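Local coordinates for Tol-Pal system protein TolA (Pseudomonas aeruginosa, PDB 1LR0), which probably works, through the periplasmic C-terminal domain described here, in the Tol-Pal system, important for outer membrane invagination during cell division and for outer membrane integrity, at residues Asp32-Leu37 / Arg112-Lys117; Gln40-Pro45 / Lys78-Ser83; Ala48-Ser53 / Lys117-Ser122; Ser53-Ile58 / Ser70-Ser75. One frame throughout, in Å; residues are numbered along the deposited sequence.

Contact 1 of 4, residues Asp32-Leu37 / Arg112-Lys117; sequences DLIVNL and RRIIFK
The helix-on-sheet layer of the TolA periplasmic domain is built here by Ile34 and Val35 of helix 4-41 meeting Ile114 and Phe116 of strand 111-116. The short axes of 32-37 and 112-116 pass 9.9 Å apart at a signed angle of -54°, a separation that side chains must bridge, and all four contacts are apolar. In Val35, chi1 of 166° puts CG1 anti to the backbone N and leaves CG2 anti to the carbonyl carbon. Val35 CG2 lies 4.1 Å from both Ile114 CG2 and Phe116 CE1. Ile34, whose CB points to the strand, brings its branch methyl CG2 to the rim of the Phe116 ring, near the ring plane and 4.2 Å from CZ. The same CG2 methyl lies 4.3 Å from Ile114 CG1. Within the strand, Ile114 CG2 sits over one face of the Phe116 ring, 3.5 Å above its plane and displaced toward the rim, so the ring has a methyl on a face as well as one at its edge. Around this buried patch, Ile34 also packs on Ile58 of the central strand 54-60, and Phe116 reaches Val38 of helix 4-41 and Val88 of helix 78-91.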
loop_
_atom_site.group_PDB
_atom_site.type_symbol
_atom_site.label_atom_id
_atom_site.label_comp_id
_atom_site.label_asym_id
_atom_site.label_seq_id
_atom_site.Cartn_x
_atom_site.Cartn_y
_atom_site.Cartn_z
ATOM N N ASP A 32 3.621 -3.783 2.621
ATOM C CA ASP A 32 3.523 -4.606 3.815
ATOM C C ASP A 32 3.189 -3.736 5.043
ATOM O O ASP A 32 2.307 -4.116 5.841
ATOM C CB ASP A 32 4.782 -5.361 4.128
ATOM C CG ASP A 32 5.025 -6.538 3.244
ATOM O OD1 ASP A 32 4.065 -7.009 2.592
ATOM O OD2 ASP A 32 6.221 -7.058 3.220
ATOM N N LEU A 33 3.898 -2.619 5.179
ATOM C CA LEU A 33 3.627 -1.688 6.260
ATOM C C LEU A 33 2.167 -1.223 6.187
ATOM O O LEU A 33 1.460 -1.263 7.161
ATOM C CB LEU A 33 4.659 -0.564 6.296
ATOM C CG LEU A 33 4.464 0.559 7.329
ATOM C CD1 LEU A 33 4.757 -0.030 8.636
ATOM C CD2 LEU A 33 5.367 1.701 7.042
ATOM N N ILE A 34 1.682 -0.840 5.024
ATOM C CA ILE A 34 0.312 -0.372 4.946
ATOM C C ILE A 34 -0.625 -1.467 5.417
ATOM O O ILE A 34 -1.505 -1.285 6.268
ATOM C CB ILE A 34 -0.004 0.017 3.529
ATOM C CG1 ILE A 34 0.745 1.289 3.133
ATOM C CG2 ILE A 34 -1.486 0.197 3.327
ATOM C CD1 ILE A 34 0.601 1.596 1.647
ATOM N N VAL A 35 -0.367 -2.653 4.912
ATOM C CA VAL A 35 -1.235 -3.761 5.228
ATOM C C VAL A 35 -1.191 -4.037 6.736
ATOM O O VAL A 35 -2.248 -4.184 7.376
ATOM C CB VAL A 35 -0.887 -5.039 4.347
ATOM C CG1 VAL A 35 -1.579 -6.212 4.948
ATOM C CG2 VAL A 35 -1.447 -4.835 2.897
ATOM N N ASN A 36 -0.008 -4.042 7.332
ATOM C CA ASN A 36 0.055 -4.330 8.756
ATOM C C ASN A 36 -0.648 -3.248 9.581
ATOM O O ASN A 36 -1.358 -3.537 10.535
ATOM C CB ASN A 36 1.480 -4.511 9.224
ATOM C CG ASN A 36 2.067 -5.968 8.854
ATOM O OD1 ASN A 36 2.457 -6.682 9.736
ATOM N ND2 ASN A 36 1.999 -6.374 7.600
ATOM N N LEU A 37 -0.452 -1.996 9.184
ATOM C CA LEU A 37 -1.039 -0.874 9.984
ATOM C C LEU A 37 -2.548 -0.862 9.900
ATOM O O LEU A 37 -3.253 -0.668 10.917
ATOM C CB LEU A 37 -0.440 0.468 9.540
ATOM C CG LEU A 37 1.069 0.615 9.792
ATOM C CD1 LEU A 37 1.540 2.007 9.198
ATOM C CD2 LEU A 37 1.282 0.554 11.235
ATOM N N ARG A 112 -2.710 5.405 -4.032
ATOM C CA ARG A 112 -2.253 4.009 -4.179
ATOM C C ARG A 112 -3.434 3.053 -3.943
ATOM O O ARG A 112 -4.150 3.244 -2.939
ATOM C CB ARG A 112 -1.142 3.597 -3.222
ATOM C CG ARG A 112 -0.384 2.313 -3.745
ATOM C CD ARG A 112 0.979 2.045 -3.248
ATOM N NE ARG A 112 1.537 0.733 -3.607
ATOM C CZ ARG A 112 2.140 0.441 -4.752
ATOM N NH1 ARG A 112 2.331 1.377 -5.663
ATOM N NH2 ARG A 112 2.609 -0.793 -4.943
ATOM N N ARG A 113 -3.649 2.054 -4.807
ATOM C CA ARG A 113 -4.722 1.092 -4.593
ATOM C C ARG A 113 -4.163 -0.139 -3.972
ATOM O O ARG A 113 -3.282 -0.790 -4.571
ATOM C CB ARG A 113 -5.366 0.753 -5.936
ATOM C CG ARG A 113 -6.145 1.882 -6.554
ATOM C CD ARG A 113 -6.657 1.565 -8.002
ATOM N NE ARG A 113 -7.565 2.615 -8.397
ATOM C CZ ARG A 113 -7.205 3.868 -8.719
ATOM N NH1 ARG A 113 -5.926 4.241 -8.747
ATOM N NH2 ARG A 113 -8.131 4.776 -9.041
ATOM N N ILE A 114 -4.684 -0.505 -2.810
ATOM C CA ILE A 114 -4.210 -1.724 -2.096
ATOM C C ILE A 114 -5.404 -2.676 -1.921
ATOM O O ILE A 114 -6.509 -2.247 -1.658
ATOM C CB ILE A 114 -3.738 -1.277 -0.725
ATOM C CG1 ILE A 114 -2.529 -0.316 -0.814
ATOM C CG2 ILE A 114 -3.341 -2.434 0.111
ATOM C CD1 ILE A 114 -1.270 -1.015 -1.283
ATOM N N ILE A 115 -5.173 -3.965 -2.100
ATOM C CA ILE A 115 -6.187 -4.955 -1.912
ATOM C C ILE A 115 -6.094 -5.467 -0.531
ATOM O O ILE A 115 -5.043 -5.883 -0.079
ATOM C CB ILE A 115 -5.952 -6.088 -2.924
ATOM C CG1 ILE A 115 -6.275 -5.563 -4.344
ATOM C CG2 ILE A 115 -6.869 -7.294 -2.620
ATOM C CD1 ILE A 115 -5.887 -6.623 -5.417
ATOM N N PHE A 116 -7.211 -5.454 0.144
ATOM C CA PHE A 116 -7.318 -6.036 1.473
ATOM C C PHE A 116 -8.194 -7.255 1.530
ATOM O O PHE A 116 -9.260 -7.257 0.894
ATOM C CB PHE A 116 -7.897 -4.989 2.447
ATOM C CG PHE A 116 -6.989 -3.774 2.589
ATOM C CD1 PHE A 116 -5.800 -3.871 3.260
ATOM C CD2 PHE A 116 -7.321 -2.548 2.047
ATOM C CE1 PHE A 116 -4.976 -2.764 3.435
ATOM C CE2 PHE A 116 -6.452 -1.480 2.198
ATOM C CZ PHE A 116 -5.308 -1.598 2.918
ATOM N N LYS A 117 -7.824 -8.258 2.327
ATOM C CA LYS A 117 -8.598 -9.497 2.533
ATOM C C LYS A 117 -8.810 -9.677 4.028
ATOM O O LYS A 117 -7.883 -9.458 4.846
ATOM C CB LYS A 117 -7.833 -10.728 1.997
ATOM C CG LYS A 117 -7.370 -10.598 0.598
ATOM C CD LYS A 117 -6.570 -11.826 0.116
ATOM C CE LYS A 117 -5.967 -11.721 -1.344
ATOM N NZ LYS A 117 -5.305 -13.111 -1.609
#

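Contact 2 of 4, residues Gln40-Pro45 / Lys78-Ser83; sequences QQWRRP and KPFDSS
The Trp42 indole meets Ser83 at its edge and carries Arg44 CB over one face, 3.3 Å above the plane and offset toward the rim. Above the guanidinium plane of Arg44 lies Trp42 CZ3, so this arginine folds back along the indole. At the pyrrole edge, Trp42 NE1 donates to Ser83 OG over 2.9 Å, with an N-H...O angle of 156° and the oxygen only 13° out of the ring plane. Ser83 OG in turn donates to Phe80 O at 2.7 Å, within the carbonyl plane and on a lone pair; chi1 of 76° turns the hydroxyl back toward its own helix for this bond. The contact thereby fastens the chain leaving helix 4-41, where Trp42 is the first residue to abandon helical angles, to the first turns of helix 78-91. The Phe80 ring crosses the indole at about a right angle, CE2 lying 3.8 Å from Trp42 CZ2, and both rings also pack on Pro118 and Leu121 of helix 118-123. Pro45 lies along the helix start, its CB 4.1 Å from Pro79 CB and its CD 3.6 Å from Ser83 OG. A water accepts from Arg43 N and donates to Ser83 O at 2.8 Å.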
loop_
_atom_site.group_PDB
_atom_site.type_symbol
_atom_site.label_atom_id
_atom_site.label_comp_id
_atom_site.label_asym_id
_atom_site.label_seq_id
_atom_site.Cartn_x
_atom_site.Cartn_y
_atom_site.Cartn_z
ATOM N N GLN A 40 -3.977 -3.654 12.010
ATOM C CA GLN A 40 -4.038 -3.330 13.405
ATOM C C GLN A 40 -5.199 -2.483 13.746
ATOM O O GLN A 40 -5.801 -2.637 14.821
ATOM C CB GLN A 40 -2.833 -2.477 13.760
ATOM C CG GLN A 40 -1.656 -3.253 14.142
ATOM C CD GLN A 40 -0.380 -2.441 13.944
ATOM O OE1 GLN A 40 0.617 -3.035 13.549
ATOM N NE2 GLN A 40 -0.407 -1.118 14.240
ATOM N N GLN A 41 -5.572 -1.628 12.833
ATOM C CA GLN A 41 -6.756 -0.859 13.080
ATOM C C GLN A 41 -8.139 -1.519 12.825
ATOM O O GLN A 41 -9.198 -1.070 13.288
ATOM C CB GLN A 41 -6.807 0.365 12.242
ATOM C CG GLN A 41 -5.637 1.324 12.566
ATOM C CD GLN A 41 -5.810 2.052 13.960
ATOM O OE1 GLN A 41 -6.913 2.226 14.447
ATOM N NE2 GLN A 41 -4.738 2.437 14.548
ATOM N N TRP A 42 -8.115 -2.575 12.057
ATOM C CA TRP A 42 -9.354 -3.150 11.556
ATOM C C TRP A 42 -10.249 -3.700 12.654
ATOM O O TRP A 42 -9.829 -4.455 13.534
ATOM C CB TRP A 42 -8.974 -4.284 10.571
ATOM C CG TRP A 42 -10.098 -4.940 9.851
ATOM C CD1 TRP A 42 -11.002 -4.336 8.999
ATOM C CD2 TRP A 42 -10.372 -6.355 9.785
ATOM N NE1 TRP A 42 -11.855 -5.281 8.495
ATOM C CE2 TRP A 42 -11.488 -6.520 8.945
ATOM C CE3 TRP A 42 -9.804 -7.488 10.382
ATOM C CZ2 TRP A 42 -11.989 -7.779 8.592
ATOM C CZ3 TRP A 42 -10.328 -8.742 10.075
ATOM C CH2 TRP A 42 -11.411 -8.865 9.205
ATOM N N ARG A 43 -11.510 -3.385 12.513
ATOM C CA ARG A 43 -12.562 -3.889 13.420
ATOM C C ARG A 43 -13.462 -4.738 12.543
ATOM O O ARG A 43 -14.195 -4.235 11.650
ATOM C CB ARG A 43 -13.350 -2.689 13.994
ATOM C CG ARG A 43 -12.376 -1.774 14.714
ATOM C CD ARG A 43 -12.987 -0.733 15.643
ATOM N NE ARG A 43 -12.656 -1.061 17.038
ATOM C CZ ARG A 43 -11.404 -1.075 17.556
ATOM N NH1 ARG A 43 -10.346 -0.751 16.803
ATOM N NH2 ARG A 43 -11.221 -1.417 18.840
ATOM N N ARG A 44 -13.320 -6.052 12.679
ATOM C CA ARG A 44 -13.983 -6.918 11.717
ATOM C C ARG A 44 -15.482 -6.928 11.856
ATOM O O ARG A 44 -15.985 -7.028 12.939
ATOM C CB ARG A 44 -13.429 -8.305 11.801
ATOM C CG ARG A 44 -13.644 -9.028 13.152
ATOM C CD ARG A 44 -12.673 -10.148 13.349
ATOM N NE ARG A 44 -11.336 -9.607 13.554
ATOM C CZ ARG A 44 -10.239 -10.298 13.609
ATOM N NH1 ARG A 44 -10.245 -11.627 13.490
ATOM N NH2 ARG A 44 -9.109 -9.662 13.808
ATOM N N PRO A 45 -16.229 -6.857 10.759
ATOM C CA PRO A 45 -17.686 -6.983 10.852
ATOM C C PRO A 45 -18.120 -8.430 10.769
ATOM O O PRO A 45 -17.385 -9.296 10.216
ATOM C CB PRO A 45 -18.131 -6.213 9.620
ATOM C CG PRO A 45 -17.107 -6.571 8.629
ATOM C CD PRO A 45 -15.817 -6.605 9.367
ATOM N N LYS A 78 -20.829 -4.925 1.639
ATOM C CA LYS A 78 -20.619 -3.522 1.987
ATOM C C LYS A 78 -20.033 -3.292 3.407
ATOM O O LYS A 78 -19.241 -2.450 3.594
ATOM C CB LYS A 78 -21.936 -2.789 1.782
ATOM C CG LYS A 78 -21.865 -1.315 2.156
ATOM C CD LYS A 78 -23.044 -0.501 1.575
ATOM C CE LYS A 78 -23.159 0.891 2.220
ATOM N NZ LYS A 78 -24.498 1.474 1.830
ATOM N N PRO A 79 -20.425 -4.055 4.427
ATOM C CA PRO A 79 -19.793 -3.876 5.721
ATOM C C PRO A 79 -18.290 -4.187 5.732
ATOM O O PRO A 79 -17.506 -3.480 6.390
ATOM C CB PRO A 79 -20.588 -4.789 6.651
ATOM C CG PRO A 79 -21.899 -5.044 5.883
ATOM C CD PRO A 79 -21.553 -4.977 4.476
ATOM N N PHE A 80 -17.853 -5.234 5.041
ATOM C CA PHE A 80 -16.392 -5.431 4.940
ATOM C C PHE A 80 -15.737 -4.306 4.226
ATOM O O PHE A 80 -14.750 -3.768 4.691
ATOM C CB PHE A 80 -16.032 -6.786 4.229
ATOM C CG PHE A 80 -14.601 -6.938 4.024
ATOM C CD1 PHE A 80 -14.089 -7.205 2.744
ATOM C CD2 PHE A 80 -13.744 -6.760 5.093
ATOM C CE1 PHE A 80 -12.781 -7.272 2.550
ATOM C CE2 PHE A 80 -12.405 -6.871 4.920
ATOM C CZ PHE A 80 -11.876 -7.113 3.600
ATOM N N ASP A 81 -16.312 -3.877 3.100
ATOM C CA ASP A 81 -15.765 -2.730 2.418
ATOM C C ASP A 81 -15.603 -1.497 3.345
ATOM O O ASP A 81 -14.577 -0.835 3.371
ATOM C CB ASP A 81 -16.659 -2.286 1.262
ATOM C CG ASP A 81 -16.657 -3.228 0.076
ATOM O OD1 ASP A 81 -17.463 -2.903 -0.816
ATOM O OD2 ASP A 81 -15.968 -4.282 -0.042
ATOM N N SER A 82 -16.669 -1.182 4.064
ATOM C CA SER A 82 -16.646 -0.027 4.925
ATOM C C SER A 82 -15.626 -0.237 6.035
ATOM O O SER A 82 -14.936 0.718 6.431
ATOM C CB SER A 82 -18.015 0.165 5.562
ATOM O OG SER A 82 -18.940 0.552 4.577
ATOM N N SER A 83 -15.497 -1.451 6.528
ATOM C CA SER A 83 -14.506 -1.718 7.608
ATOM C C SER A 83 -13.059 -1.538 7.153
ATOM O O SER A 83 -12.202 -1.112 7.914
ATOM C CB SER A 83 -14.711 -3.146 8.164
ATOM O OG SER A 83 -14.188 -4.161 7.279
HETATM O O HOH W 1 -12.520 -1.170 10.673
#

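Contact 3 of 4, residues Ala48-Ser53 / Lys117-Ser122; sequences ARNGMS and KPEDLS
Asn50 lays its amide alongside Glu119, ND2 3.1 Å from Glu119 CB, with amide and carboxylate planes stacked 23° apart. Asn50 belongs to a type II beta turn from Arg49 to Met52, in the loop between helix 4-41 and strand 54-60, and this turn rests on the first turn of helix 118-123, for which Lys117 is in the N-cap position. Gly51 takes the third position of the turn with a positive phi (105°), as type II turns favour for glycine. Gly51 N donates to Glu119 OE2 at 3.2 Å, on the syn side but tilted from the carboxylate plane, and weakly to Glu119 OE1 at 3.4 Å. A bend at chi2 (-93°) folds the carboxylate back toward the turn, where both oxygens lie near Gly51 N. Apolar packing centres on the Pro118 ring: CD lies 3.9 Å from Met52 CB, and CG faces Ala48 CB at 4.1 Å. Met52, a selenomethionine in this derivative, sends its farther end away to Phe80 of helix 78-91. Lys117 packs its aliphatic CG against Ser53 OG at 3.8 Å. Between the segments a water donates to both Met52 O, at 2.7 Å, and Glu119 OE2, at 2.8 Å.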
loop_
_atom_site.group_PDB
_atom_site.type_symbol
_atom_site.label_atom_id
_atom_site.label_comp_id
_atom_site.label_asym_id
_atom_site.label_seq_id
_atom_site.Cartn_x
_atom_site.Cartn_y
_atom_site.Cartn_z
ATOM N N ALA A 48 -17.695 -10.563 7.454
ATOM C CA ALA A 48 -16.443 -10.859 6.840
ATOM C C ALA A 48 -16.210 -12.319 6.681
ATOM O O ALA A 48 -16.538 -13.094 7.575
ATOM C CB ALA A 48 -15.290 -10.192 7.558
ATOM N N ARG A 49 -15.671 -12.707 5.530
ATOM C CA ARG A 49 -15.352 -14.123 5.308
ATOM C C ARG A 49 -14.026 -14.282 4.568
ATOM O O ARG A 49 -13.727 -13.462 3.712
ATOM C CB ARG A 49 -16.418 -14.815 4.460
ATOM C CG ARG A 49 -17.764 -15.006 5.195
ATOM C CD ARG A 49 -17.761 -15.896 6.356
ATOM N NE ARG A 49 -19.177 -16.083 6.733
ATOM C CZ ARG A 49 -19.845 -15.309 7.494
ATOM N NH1 ARG A 49 -19.250 -14.291 8.082
ATOM N NH2 ARG A 49 -21.124 -15.560 7.685
ATOM N N ASN A 50 -13.323 -15.362 4.824
ATOM C CA ASN A 50 -12.208 -15.766 3.963
ATOM C C ASN A 50 -12.639 -15.802 2.491
ATOM O O ASN A 50 -13.740 -16.269 2.167
ATOM C CB ASN A 50 -11.654 -17.116 4.392
ATOM C CG ASN A 50 -10.677 -16.968 5.551
ATOM O OD1 ASN A 50 -11.073 -16.619 6.700
ATOM N ND2 ASN A 50 -9.424 -17.188 5.268
ATOM N N GLY A 51 -11.779 -15.331 1.605
ATOM C CA GLY A 51 -12.117 -15.387 0.185
ATOM C C GLY A 51 -12.519 -14.053 -0.368
ATOM O O GLY A 51 -12.676 -13.875 -1.548
HETATM N N MSE A 52 -12.859 -13.116 0.521
HETATM C CA MSE A 52 -13.220 -11.783 0.072
HETATM C C MSE A 52 -11.979 -10.917 -0.192
HETATM O O MSE A 52 -10.914 -11.088 0.470
HETATM C CB MSE A 52 -14.130 -11.071 1.178
HETATM C CG MSE A 52 -15.499 -11.710 1.387
HETATM SE SE MSE A 52 -16.391 -10.606 2.783
HETATM C CE MSE A 52 -18.172 -11.508 2.551
ATOM N N SER A 53 -12.155 -9.908 -1.077
ATOM C CA SER A 53 -11.128 -8.947 -1.396
ATOM C C SER A 53 -11.721 -7.610 -1.661
ATOM O O SER A 53 -12.700 -7.536 -2.389
ATOM C CB SER A 53 -10.415 -9.371 -2.750
ATOM O OG SER A 53 -9.533 -10.383 -2.477
ATOM N N LYS A 117 -7.824 -8.258 2.327
ATOM C CA LYS A 117 -8.598 -9.497 2.533
ATOM C C LYS A 117 -8.810 -9.677 4.028
ATOM O O LYS A 117 -7.883 -9.458 4.846
ATOM C CB LYS A 117 -7.833 -10.728 1.997
ATOM C CG LYS A 117 -7.370 -10.598 0.598
ATOM C CD LYS A 117 -6.570 -11.826 0.116
ATOM C CE LYS A 117 -5.967 -11.721 -1.344
ATOM N NZ LYS A 117 -5.305 -13.111 -1.609
ATOM N N PRO A 118 -9.958 -10.151 4.433
ATOM C CA PRO A 118 -10.206 -10.361 5.870
ATOM C C PRO A 118 -9.174 -11.264 6.483
ATOM O O PRO A 118 -8.807 -11.019 7.615
ATOM C CB PRO A 118 -11.566 -11.071 5.892
ATOM C CG PRO A 118 -12.293 -10.536 4.715
ATOM C CD PRO A 118 -11.142 -10.514 3.630
ATOM N N GLU A 119 -8.761 -12.327 5.775
ATOM C CA GLU A 119 -7.865 -13.263 6.407
ATOM C C GLU A 119 -6.462 -12.632 6.617
ATOM O O GLU A 119 -5.789 -12.906 7.603
ATOM C CB GLU A 119 -7.770 -14.565 5.603
ATOM C CG GLU A 119 -7.433 -14.356 4.182
ATOM C CD GLU A 119 -8.667 -14.238 3.237
ATOM O OE1 GLU A 119 -9.664 -13.540 3.544
ATOM O OE2 GLU A 119 -8.652 -14.857 2.171
ATOM N N ASP A 120 -6.030 -11.755 5.709
ATOM C CA ASP A 120 -4.764 -11.114 5.882
ATOM C C ASP A 120 -4.815 -10.011 6.928
ATOM O O ASP A 120 -3.879 -9.761 7.701
ATOM C CB ASP A 120 -4.320 -10.598 4.548
ATOM C CG ASP A 120 -3.716 -11.705 3.669
ATOM O OD1 ASP A 120 -3.218 -12.751 4.227
ATOM O OD2 ASP A 120 -3.711 -11.599 2.425
ATOM N N LEU A 121 -5.915 -9.291 6.963
ATOM C CA LEU A 121 -6.095 -8.342 8.042
ATOM C C LEU A 121 -6.117 -9.025 9.423
ATOM O O LEU A 121 -5.537 -8.547 10.395
ATOM C CB LEU A 121 -7.407 -7.593 7.839
ATOM C CG LEU A 121 -7.426 -6.621 6.639
ATOM C CD1 LEU A 121 -8.871 -6.227 6.289
ATOM C CD2 LEU A 121 -6.594 -5.383 6.735
ATOM N N SER A 122 -6.756 -10.184 9.504
ATOM C CA SER A 122 -6.793 -10.955 10.785
ATOM C C SER A 122 -5.393 -11.482 11.104
ATOM O O SER A 122 -4.922 -11.327 12.236
ATOM C CB SER A 122 -7.770 -12.153 10.698
ATOM O OG SER A 122 -7.787 -12.760 12.010
HETATM O O HOH W 2 -9.609 -13.368 -0.039
#

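Contact 4 of 4, residues Ser53-Ile58 / Ser70-Ser75; sequences SVEVLI and SVSRSS
Backbone hydrogen bonds pair Leu57 with Ser70 in both directions: Leu57 N donates to Ser70 O at 2.7 Å, nearly in line with the carbonyl bond, and Ser70 N returns a bond to Leu57 O. Glu55 N donates to Arg73 O, while Glu55 O accepts twice, from Ser72 N at 2.7 Å and from Arg73 N at 3.1 Å. Both donors approach from one face of the carbonyl plane, tilted 28° and 23° from it. Val56 and Val71 form the non-hydrogen-bonded pair between these sites. Of the C-H contacts, Ser75 CA lies 3.1 Å from Ser53 O, and Val56 CA lies 3.3 Å from Ser70 O. Apolar contact is slight: Val54 CG2 comes to 4.3 Å from Val71 CG1, on the side where Val54 also meets Phe80 and Ala84 of helix 78-91. One water accepts from Ser53 N and donates to Ser75 O; another donates to Leu57 O and accepts from Ser70 OG. Glu55 and Arg73 share a sheet face, Glu55 extended with CG anti to its N (chi1 -166°), Arg73 bent at chi3; in the guanidinium plane a third water accepts from Arg73 NE at 2.8 Å and bonds weakly to Glu55 OE1. The hydroxyls of Ser74 and Ser75 are held by Asp81. Ser72 and Arg73 thus stand opposite the single Glu55, a classic beta bulge in the antiparallel hairpin of strands 54-60 and 66-73.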
loop_
_atom_site.group_PDB
_atom_site.type_symbol
_atom_site.label_atom_id
_atom_site.label_comp_id
_atom_site.label_asym_id
_atom_site.label_seq_id
_atom_site.Cartn_x
_atom_site.Cartn_y
_atom_site.Cartn_z
ATOM N N SER A 53 -12.155 -9.908 -1.077
ATOM C CA SER A 53 -11.128 -8.947 -1.396
ATOM C C SER A 53 -11.721 -7.610 -1.661
ATOM O O SER A 53 -12.700 -7.536 -2.389
ATOM C CB SER A 53 -10.415 -9.371 -2.750
ATOM O OG SER A 53 -9.533 -10.383 -2.477
ATOM N N VAL A 54 -11.215 -6.558 -1.042
ATOM C CA VAL A 54 -11.642 -5.219 -1.394
ATOM C C VAL A 54 -10.437 -4.389 -1.808
ATOM O O VAL A 54 -9.381 -4.457 -1.148
ATOM C CB VAL A 54 -12.389 -4.513 -0.253
ATOM C CG1 VAL A 54 -11.480 -4.356 1.027
ATOM C CG2 VAL A 54 -12.870 -3.132 -0.671
ATOM N N GLU A 55 -10.536 -3.686 -2.935
ATOM C CA GLU A 55 -9.490 -2.732 -3.310
ATOM C C GLU A 55 -9.888 -1.323 -2.822
ATOM O O GLU A 55 -10.948 -0.812 -3.135
ATOM C CB GLU A 55 -9.154 -2.628 -4.829
ATOM C CG GLU A 55 -7.858 -1.904 -5.153
ATOM C CD GLU A 55 -7.684 -1.977 -6.686
ATOM O OE1 GLU A 55 -8.775 -1.846 -7.199
ATOM O OE2 GLU A 55 -6.625 -2.190 -7.295
ATOM N N VAL A 56 -8.962 -0.682 -2.147
ATOM C CA VAL A 56 -9.155 0.631 -1.607
ATOM C C VAL A 56 -8.147 1.582 -2.159
ATOM O O VAL A 56 -6.966 1.270 -2.152
ATOM C CB VAL A 56 -8.919 0.577 -0.035
ATOM C CG1 VAL A 56 -8.955 1.955 0.517
ATOM C CG2 VAL A 56 -9.986 -0.326 0.610
ATOM N N LEU A 57 -8.608 2.758 -2.575
ATOM C CA LEU A 57 -7.708 3.850 -2.997
ATOM C C LEU A 57 -7.468 4.706 -1.823
ATOM O O LEU A 57 -8.365 5.209 -1.210
ATOM C CB LEU A 57 -8.413 4.616 -4.104
ATOM C CG LEU A 57 -7.645 5.864 -4.467
ATOM C CD1 LEU A 57 -6.458 5.509 -5.306
ATOM C CD2 LEU A 57 -8.638 6.754 -5.219
ATOM N N ILE A 58 -6.199 4.683 -1.484
ATOM C CA ILE A 58 -5.594 5.403 -0.430
ATOM C C ILE A 58 -4.901 6.666 -0.971
ATOM O O ILE A 58 -4.022 6.586 -1.849
ATOM C CB ILE A 58 -4.597 4.575 0.267
ATOM C CG1 ILE A 58 -5.137 3.206 0.710
ATOM C CG2 ILE A 58 -4.133 5.302 1.474
ATOM C CD1 ILE A 58 -4.127 2.424 1.516
ATOM N N SER A 70 -11.159 5.293 -0.234
ATOM C CA SER A 70 -12.404 4.926 -0.798
ATOM C C SER A 70 -12.291 3.557 -1.505
ATOM O O SER A 70 -11.234 3.147 -1.912
ATOM C CB SER A 70 -12.835 5.951 -1.839
ATOM O OG SER A 70 -11.777 6.096 -2.774
ATOM N N VAL A 71 -13.421 2.935 -1.704
ATOM C CA VAL A 71 -13.488 1.639 -2.383
ATOM C C VAL A 71 -13.234 1.840 -3.860
ATOM O O VAL A 71 -13.992 2.506 -4.558
ATOM C CB VAL A 71 -14.807 1.102 -2.182
ATOM C CG1 VAL A 71 -14.926 -0.162 -3.005
ATOM C CG2 VAL A 71 -14.998 0.745 -0.662
ATOM N N SER A 72 -12.202 1.192 -4.362
ATOM C CA SER A 72 -11.968 1.175 -5.819
ATOM C C SER A 72 -12.590 -0.078 -6.472
ATOM O O SER A 72 -12.949 -0.041 -7.647
ATOM C CB SER A 72 -10.459 1.267 -6.153
ATOM O OG SER A 72 -9.738 0.270 -5.449
ATOM N N ARG A 73 -12.602 -1.229 -5.772
ATOM C CA ARG A 73 -13.352 -2.407 -6.261
ATOM C C ARG A 73 -13.938 -3.060 -5.066
ATOM O O ARG A 73 -13.222 -3.507 -4.193
ATOM C CB ARG A 73 -12.477 -3.368 -7.062
ATOM C CG ARG A 73 -13.204 -4.567 -7.697
ATOM C CD ARG A 73 -12.209 -5.583 -8.348
ATOM N NE ARG A 73 -11.523 -5.013 -9.531
ATOM C CZ ARG A 73 -12.099 -4.828 -10.713
ATOM N NH1 ARG A 73 -13.339 -5.148 -10.936
ATOM N NH2 ARG A 73 -11.409 -4.326 -11.723
ATOM N N SER A 74 -15.245 -3.122 -5.047
ATOM C CA SER A 74 -15.967 -3.682 -3.934
ATOM C C SER A 74 -15.724 -5.161 -3.764
ATOM O O SER A 74 -15.541 -5.888 -4.740
ATOM C CB SER A 74 -17.461 -3.434 -4.092
ATOM O OG SER A 74 -18.173 -4.148 -3.067
ATOM N N SER A 75 -15.743 -5.631 -2.504
ATOM C CA SER A 75 -15.748 -7.044 -2.193
ATOM C C SER A 75 -17.064 -7.761 -2.496
ATOM O O SER A 75 -17.116 -9.017 -2.444
ATOM C CB SER A 75 -15.494 -7.263 -0.694
ATOM O OG SER A 75 -16.577 -6.810 0.084
HETATM O O HOH W 3 -14.727 -10.446 -2.517
HETATM O O HOH W 4 -12.298 -6.554 -5.118
HETATM O O HOH W 5 -9.095 -4.700 -8.138
HETATM O O HOH W 6 -9.566 7.713 -1.736
#

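From the N terminus, the long helix 4-41 enters contact 1, whose loop closes only when strand 111-116 returns to it. Within that loop lies contact 2, tying the helix exit to helix 78-91, and contact 4, the local hairpin closure, is nested inside contacts 1, 2 and 3 alike. Contact 3 starts inside the loop of contact 2 but ends on helix 118-123, so it crosses both contact 1 and contact 2. Contacts 1 and 4 share the sheet, where Phe116 N bonds to Val54 O. Lys117 belongs to contacts 1 and 3, Ser53 to contacts 3 and 4. Phe80 packs on Pro118 and Val54, joining contact 2 to contacts 3 and 4.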